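Local coordinates for protein phytase (Citrobacter braakii, PDB 3ZHC) that is a phytase of the histidine phosphatase superfamily (branch 2) with disulfides within its chain, at residues B[46-49]-B[50-53]; B[195-198]-B[199-202]; B[179-182]-B[183-186]. The protein carries 2 engineered substitutions. One frame throughout, in Å; residues are numbered along the deposited sequence. Where two conformers were deposited one is given.

Contact 1 (B[46-49]-B[50-53]). Unlike the reference sequence in segment 50-53: Asn53 (reference Asp).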
loop_
_atom_site.group_PDB
_atom_site.type_symbol
_atom_site.label_atom_id
_atom_site.label_comp_id
_atom_site.label_asym_id
_atom_site.label_seq_id
_atom_site.Cartn_x
_atom_site.Cartn_y
_atom_site.Cartn_z
ATOM N N LYS B 46 10.593 8.615 24.886
ATOM C CA LYS B 46 11.403 7.934 25.894
ATOM C C LYS B 46 12.812 7.646 25.411
ATOM O O LYS B 46 13.122 7.801 24.237
ATOM C CB LYS B 46 10.715 6.633 26.323
ATOM C CG LYS B 46 10.396 5.672 25.201
ATOM C CD LYS B 46 9.531 4.514 25.734
ATOM C CE LYS B 46 8.857 3.758 24.635
ATOM N NZ LYS B 46 7.782 2.864 25.156
ATOM N N PHE B 47 13.658 7.228 26.342
ATOM C CA PHE B 47 15.060 6.915 26.047
ATOM C C PHE B 47 15.516 5.897 27.082
ATOM O O PHE B 47 15.905 6.248 28.159
ATOM C CB PHE B 47 15.894 8.208 26.054
ATOM C CG PHE B 47 17.314 8.029 25.620
ATOM C CD1 PHE B 47 17.633 7.314 24.468
ATOM C CD2 PHE B 47 18.348 8.593 26.346
ATOM C CE1 PHE B 47 18.952 7.157 24.067
ATOM C CE2 PHE B 47 19.691 8.429 25.929
ATOM C CZ PHE B 47 19.973 7.717 24.796
ATOM N N THR B 48 15.446 4.626 26.707
ATOM C CA THR B 48 15.569 3.511 27.633
ATOM C C THR B 48 16.807 2.617 27.379
ATOM O O THR B 48 17.448 2.744 26.317
ATOM C CB THR B 48 14.291 2.657 27.514
ATOM O OG1 THR B 48 14.218 2.098 26.211
ATOM C CG2 THR B 48 13.036 3.510 27.758
ATOM N N PRO B 49 17.151 1.716 28.358
ATOM C CA PRO B 49 18.239 0.747 28.201
ATOM C C PRO B 49 18.115 -0.154 26.983
ATOM O O PRO B 49 19.109 -0.405 26.318
ATOM C CB PRO B 49 18.114 -0.101 29.477
ATOM C CG PRO B 49 17.557 0.778 30.436
ATOM C CD PRO B 49 16.581 1.608 29.717
ATOM N N ILE B 50 16.893 -0.634 26.709
ATOM C CA ILE B 50 16.617 -1.476 25.545
ATOM C C ILE B 50 16.967 -0.748 24.259
ATOM O O ILE B 50 17.622 -1.334 23.385
ATOM C CB ILE B 50 15.136 -1.965 25.516
ATOM C CG1 ILE B 50 14.924 -3.020 26.606
ATOM C CG2 ILE B 50 14.769 -2.549 24.147
ATOM C CD1 ILE B 50 13.493 -3.508 26.719
ATOM N N MET B 51 16.542 0.524 24.149
ATOM C CA MET B 51 16.855 1.364 22.948
ATOM C C MET B 51 18.359 1.459 22.739
ATOM O O MET B 51 18.848 1.356 21.600
ATOM C CB MET B 51 16.245 2.767 23.068
ATOM C CG MET B 51 14.748 2.793 23.015
ATOM S SD MET B 51 14.028 4.380 23.474
ATOM C CE MET B 51 14.814 5.465 22.270
ATOM N N LYS B 52 19.092 1.640 23.838
ATOM C CA LYS B 52 20.546 1.712 23.790
ATOM C C LYS B 52 21.187 0.370 23.415
ATOM O O LYS B 52 22.143 0.356 22.686
ATOM C CB LYS B 52 21.108 2.194 25.123
ATOM C CG LYS B 52 20.748 3.610 25.468
ATOM C CD LYS B 52 21.266 3.950 26.837
ATOM C CE LYS B 52 20.787 5.277 27.309
ATOM N NZ LYS B 52 21.232 5.475 28.719
ATOM N N ASN B 53 20.632 -0.741 23.917
ATOM C CA ASN B 53 21.214 -2.087 23.710
ATOM C C ASN B 53 20.786 -2.847 22.428
ATOM O O ASN B 53 21.285 -3.964 22.188
ATOM C CB ASN B 53 20.972 -2.948 24.966
ATOM C CG ASN B 53 21.677 -2.367 26.230
ATOM O OD1 ASN B 53 22.832 -1.920 26.175
ATOM N ND2 ASN B 53 20.979 -2.378 27.343
#
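Met51 folds its side chain back along the residues that precede it, and it makes the tight half of this contact. Its CG sits 3.3 Å from Thr48 OG1, and the two side chains cross at about a right angle. One atom further out, SD lies 3.5 Å from Thr48 N, near enough for a weak N-H to sulfur bond. The chain then bends at chi3 (58°), which carries CE in beside the backbone of Lys46 and to the edge of the Phe47 ring, 4.0 Å from Phe47 CD1. Outside the contact, Leu238 and Ile241 of helix 231-247 pack on the same methionine, consistent with its burial.

Thr48 and Met51 form a capping box at the start of helix 49-53. Thr48 is the N-cap residue, and its OG1, turned between the backbone N and the carbonyl carbon (chi1 64°), accepts a long, weak bond from Met51 N at 3.5 Å. The reciprocal bond, from Thr48 N, ends on sulfur rather than on an oxygen. The first helical turn adds two firmer bonds: Lys52 N to Thr48 O at 3.2 Å and Asn53 N to Pro49 O at 2.9 Å. Asn53 stands where the reference sequence has Asp.

The looser half lies toward solvent. Lys52 runs out extended and crosses Phe47 at about a right angle, laying CE over one ring face in a CH-pi contact, 4.0 Å from the centroid of the Phe47 ring and 29° off its normal. Gln61 also touches the phenylalanine. Pro49 and Ile50 are exposed as well; the proline is the first residue of the helix, its CB directed away from the residues after it, while the isoleucine side chain leads away from the residues before the helix and touches Leu234.

Contact 2 (B[195-198]-B[199-202]). With FMT (formic acid), chain P.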
loop_
_atom_site.group_PDB
_atom_site.type_symbol
_atom_site.label_atom_id
_atom_site.label_comp_id
_atom_site.label_asym_id
_atom_site.label_seq_id
_atom_site.Cartn_x
_atom_site.Cartn_y
_atom_site.Cartn_z
ATOM N N SER B 195 22.570 -6.974 14.603
ATOM C CA SER B 195 23.456 -8.156 14.760
ATOM C C SER B 195 24.707 -7.882 15.607
ATOM O O SER B 195 25.217 -8.777 16.271
ATOM C CB SER B 195 23.896 -8.690 13.382
ATOM O OG SER B 195 22.794 -9.172 12.644
ATOM N N GLN B 196 25.199 -6.634 15.562
ATOM C CA GLN B 196 26.393 -6.222 16.314
ATOM C C GLN B 196 26.085 -5.541 17.670
ATOM O O GLN B 196 26.999 -5.040 18.312
ATOM C CB GLN B 196 27.252 -5.289 15.456
ATOM C CG GLN B 196 27.543 -5.789 14.045
ATOM C CD GLN B 196 28.163 -7.159 14.026
ATOM O OE1 GLN B 196 27.617 -8.100 13.410
ATOM N NE2 GLN B 196 29.301 -7.304 14.710
ATOM N N SER B 197 24.810 -5.531 18.096
ATOM C CA SER B 197 24.406 -4.904 19.374
ATOM C C SER B 197 24.541 -5.868 20.567
ATOM O O SER B 197 24.734 -7.073 20.388
ATOM C CB SER B 197 22.963 -4.380 19.291
ATOM O OG SER B 197 22.011 -5.441 19.279
ATOM N N GLU B 198 24.424 -5.310 21.774
ATOM C CA GLU B 198 24.487 -6.078 23.036
ATOM C C GLU B 198 23.373 -7.157 23.126
ATOM O O GLU B 198 23.575 -8.209 23.735
ATOM C CB GLU B 198 24.416 -5.121 24.239
ATOM C CG GLU B 198 24.694 -5.748 25.631
ATOM C CD GLU B 198 26.175 -6.222 25.834
ATOM O OE1 GLU B 198 27.083 -5.798 25.062
ATOM O OE2 GLU B 198 26.407 -7.018 26.784
ATOM N N THR B 199 22.211 -6.880 22.512
ATOM C CA THR B 199 21.079 -7.836 22.459
ATOM C C THR B 199 21.446 -9.165 21.747
ATOM O O THR B 199 20.969 -10.224 22.145
ATOM C CB THR B 199 19.832 -7.187 21.792
ATOM O OG1 THR B 199 19.475 -5.993 22.507
ATOM C CG2 THR B 199 18.639 -8.138 21.782
ATOM N N CYS B 200 22.295 -9.084 20.713
ATOM C CA CYS B 200 22.782 -10.266 19.943
ATOM C C CYS B 200 24.192 -10.749 20.350
ATOM O O CYS B 200 24.804 -11.556 19.631
ATOM C CB CYS B 200 22.776 -9.936 18.445
ATOM S SG CYS B 200 21.158 -9.523 17.837
ATOM N N LYS B 201 24.699 -10.264 21.489
ATOM C CA LYS B 201 26.051 -10.598 21.971
ATOM C C LYS B 201 26.241 -12.106 22.162
ATOM O O LYS B 201 27.181 -12.694 21.604
ATOM C CB LYS B 201 26.330 -9.869 23.301
ATOM C CG LYS B 201 27.756 -10.019 23.830
ATOM C CD LYS B 201 27.935 -9.323 25.166
ATOM C CE LYS B 201 29.349 -9.543 25.725
ATOM N NZ LYS B 201 30.386 -8.782 24.966
ATOM N N THR B 202 25.336 -12.713 22.936
ATOM C CA THR B 202 25.408 -14.152 23.292
ATOM C C THR B 202 24.843 -15.116 22.227
ATOM O O THR B 202 25.342 -16.240 22.084
ATOM C CB THR B 202 24.668 -14.441 24.641
ATOM O OG1 THR B 202 23.255 -14.245 24.482
ATOM C CG2 THR B 202 25.197 -13.531 25.769
HETATM C C FMT P . 21.642 -6.341 11.358
HETATM O O1 FMT P . 21.370 -6.365 10.188
HETATM O O2 FMT P . 21.077 -7.092 12.142
#
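Lys201 lies alongside Glu198, both side chains pointing the same way, and can be followed outward atom by atom. Its CB rests 3.2 Å from Glu198 O, the carbonyl that also accepts a weak bond from Lys201 N. With CG anti to the backbone nitrogen (chi1 -174°), the extended chain brings CD to 3.2 Å from Glu198 OE2; CE then draws off to 4.0 Å from Glu198 OE2. A bend at chi4 leaves NZ 4.5 Å from Glu198 OE1, beyond salt-bridge range.

The backbone makes two overlapping beta turns, 197-200 and 198-201. Cys200 N donates to Ser197 O at 3.2 Å, from well above the carbonyl plane, and the weak Lys201 bond closes the second. Cys200 sulfur is tied to Cys209 in a disulfide. Ser197 OG bonds to Phe194 O and Thr199 OG1 to Asn53 O. At the start of the segment, Ser195 N donates to O2 of a bound formic acid at 2.9 Å, which the hydroxyl also reaches in the conformer given; Lys208 holds the same molecule.

Glu198, bent at chi2 (68°), turns its end back along Lys201, so within these two segments its carboxylate meets mainly lysine methylenes, and any attraction between the charges is probably modest.

Contact 3 (B[179-182]-B[183-186])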
loop_
_atom_site.group_PDB
_atom_site.type_symbol
_atom_site.label_atom_id
_atom_site.label_comp_id
_atom_site.label_asym_id
_atom_site.label_seq_id
_atom_site.Cartn_x
_atom_site.Cartn_y
_atom_site.Cartn_z
ATOM N N GLN B 179 5.268 -12.522 10.821
ATOM C CA GLN B 179 5.643 -13.121 9.500
ATOM C C GLN B 179 5.249 -12.215 8.328
ATOM O O GLN B 179 5.965 -12.138 7.327
ATOM C CB GLN B 179 5.068 -14.543 9.282
ATOM C CG GLN B 179 5.987 -15.664 9.778
ATOM C CD GLN B 179 5.817 -15.952 11.232
ATOM O OE1 GLN B 179 6.718 -15.709 12.040
ATOM N NE2 GLN B 179 4.642 -16.470 11.597
ATOM N N ARG B 180 4.122 -11.536 8.461
ATOM C CA ARG B 180 3.636 -10.615 7.433
ATOM C C ARG B 180 4.572 -9.402 7.220
ATOM O O ARG B 180 4.693 -8.897 6.102
ATOM C CB ARG B 180 2.225 -10.150 7.797
ATOM C CG ARG B 180 1.474 -9.493 6.668
ATOM C CD ARG B 180 -0.039 -9.812 6.730
ATOM N NE ARG B 180 -0.856 -8.821 7.359
ATOM C CZ ARG B 180 -2.171 -8.972 7.583
ATOM N NH1 ARG B 180 -2.817 -10.109 7.225
ATOM N NH2 ARG B 180 -2.848 -7.992 8.177
ATOM N N TYR B 181 5.222 -8.952 8.303
ATOM C CA TYR B 181 6.145 -7.816 8.273
ATOM C C TYR B 181 7.637 -8.228 8.447
ATOM O O TYR B 181 8.440 -7.414 8.879
ATOM C CB TYR B 181 5.716 -6.786 9.342
ATOM C CG TYR B 181 4.398 -6.122 9.044
ATOM C CD1 TYR B 181 3.186 -6.710 9.434
ATOM C CD2 TYR B 181 4.342 -4.895 8.366
ATOM C CE1 TYR B 181 1.940 -6.091 9.158
ATOM C CE2 TYR B 181 3.106 -4.273 8.086
ATOM C CZ TYR B 181 1.914 -4.884 8.486
ATOM O OH TYR B 181 0.718 -4.290 8.216
ATOM N N GLN B 182 8.002 -9.482 8.095
ATOM C CA GLN B 182 9.418 -9.975 8.237
ATOM C C GLN B 182 10.450 -9.039 7.646
ATOM O O GLN B 182 11.357 -8.611 8.339
ATOM C CB GLN B 182 9.629 -11.349 7.573
ATOM C CG GLN B 182 9.155 -12.488 8.364
ATOM C CD GLN B 182 9.487 -13.852 7.727
ATOM O OE1 GLN B 182 8.574 -14.667 7.449
ATOM N NE2 GLN B 182 10.798 -14.110 7.490
ATOM N N SER B 183 10.295 -8.738 6.355
ATOM C CA SER B 183 11.263 -7.897 5.614
ATOM C C SER B 183 11.398 -6.488 6.191
ATOM O O SER B 183 12.479 -5.904 6.119
ATOM C CB SER B 183 10.897 -7.824 4.136
ATOM O OG SER B 183 9.635 -7.217 3.971
ATOM N N SER B 184 10.305 -5.949 6.755
ATOM C CA SER B 184 10.344 -4.636 7.440
ATOM C C SER B 184 11.248 -4.700 8.668
ATOM O O SER B 184 12.050 -3.788 8.901
ATOM C CB SER B 184 8.940 -4.158 7.846
ATOM O OG SER B 184 8.237 -3.681 6.727
ATOM N N PHE B 185 11.108 -5.777 9.447
ATOM C CA PHE B 185 11.974 -6.011 10.604
ATOM C C PHE B 185 13.441 -6.185 10.187
ATOM O O PHE B 185 14.325 -5.732 10.899
ATOM C CB PHE B 185 11.512 -7.216 11.440
ATOM C CG PHE B 185 10.354 -6.921 12.343
ATOM C CD1 PHE B 185 10.539 -6.169 13.518
ATOM C CD2 PHE B 185 9.064 -7.394 12.044
ATOM C CE1 PHE B 185 9.460 -5.897 14.373
ATOM C CE2 PHE B 185 7.981 -7.120 12.895
ATOM C CZ PHE B 185 8.183 -6.371 14.062
ATOM N N ARG B 186 13.687 -6.836 9.038
ATOM C CA ARG B 186 15.058 -6.954 8.494
ATOM C C ARG B 186 15.648 -5.574 8.197
ATOM O O ARG B 186 16.836 -5.336 8.460
ATOM C CB ARG B 186 15.119 -7.813 7.199
ATOM C CG ARG B 186 14.659 -9.289 7.310
ATOM C CD ARG B 186 15.442 -10.090 8.365
ATOM N NE ARG B 186 14.889 -9.886 9.694
ATOM C CZ ARG B 186 13.804 -10.520 10.192
ATOM N NH1 ARG B 186 13.128 -11.431 9.479
ATOM N NH2 ARG B 186 13.394 -10.233 11.428
HETATM O O HOH W 1 13.513 -12.748 6.327
#
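Gln182 and Arg186 lie side by side one turn apart, at the start of helix 182-192, where Tyr181 both interrupts the run from helix 174-180 and takes the N-cap position of the next helix. The two polar side chains point the same way, but their amide and guanidinium planes are 48° apart and do not stack. Arg186 is bent at chi2 (-57°) and chi3 (84°), and this curl swings the guanidinium back over the helix start, placing one of its faces above Gln182 O, with NH1 3.5 Å from that oxygen. The same oxygen takes the backbone bond from Arg186 N at 3.0 Å. NE is held from outside by a salt bridge to Glu189, which probably helps to fix the curl.

On another side of the helix, Phe185 CE2 approaches Tyr181 CB at 4.2 Å, so the phenylalanine ring meets the base of the tyrosine side chain rather than its ring. Both rings meet Trp232 edge-to-face, and this side is buried between helices 231-247 and 260-280; Tyr181 also borders Pro71 of the second subunit. Ser184 OG lies near the plane of the Tyr181 ring, at its edge, and is bonded to Asp266 O. Ser183 faces the subunit interface, its OG hydrogen-bonded to Lys117 of the second subunit, while Ala124 of that subunit packs on Gln182.

Phe185 N donates to Tyr181 O at 3.2 Å, nearly in line with the carbonyl, and the ring carbon CD2 of Phe185 is packed as close to that oxygen, at 3.2 Å. At the polar end, one water accepts weakly from Gln182 NE2 at 3.3 Å and from Arg186 NH1 at 3.4 Å, lying in the guanidinium plane at its edge.

Overall arrangement
All three contacts are local, but their surroundings differ. Contact 1 is a surface contact with a single buried residue, set at a helix start; contact 2 is a partly buried loop turn anchored by a disulfide; contact 3, also partly buried, joins two successive helices and reaches the second subunit. Contacts 1 and 2 touch through a probable hydrogen bond, pinning a short helix to a loop distant in sequence. Contact 3 touches neither, but helix 231-247 lies against both contact 1 and contact 3. Sulfur and hydroxyl capping mark contact 1, turns and a bound formic acid contact 2, and contact 3 has aromatic packing on one side and a curled arginine over a carbonyl on the other.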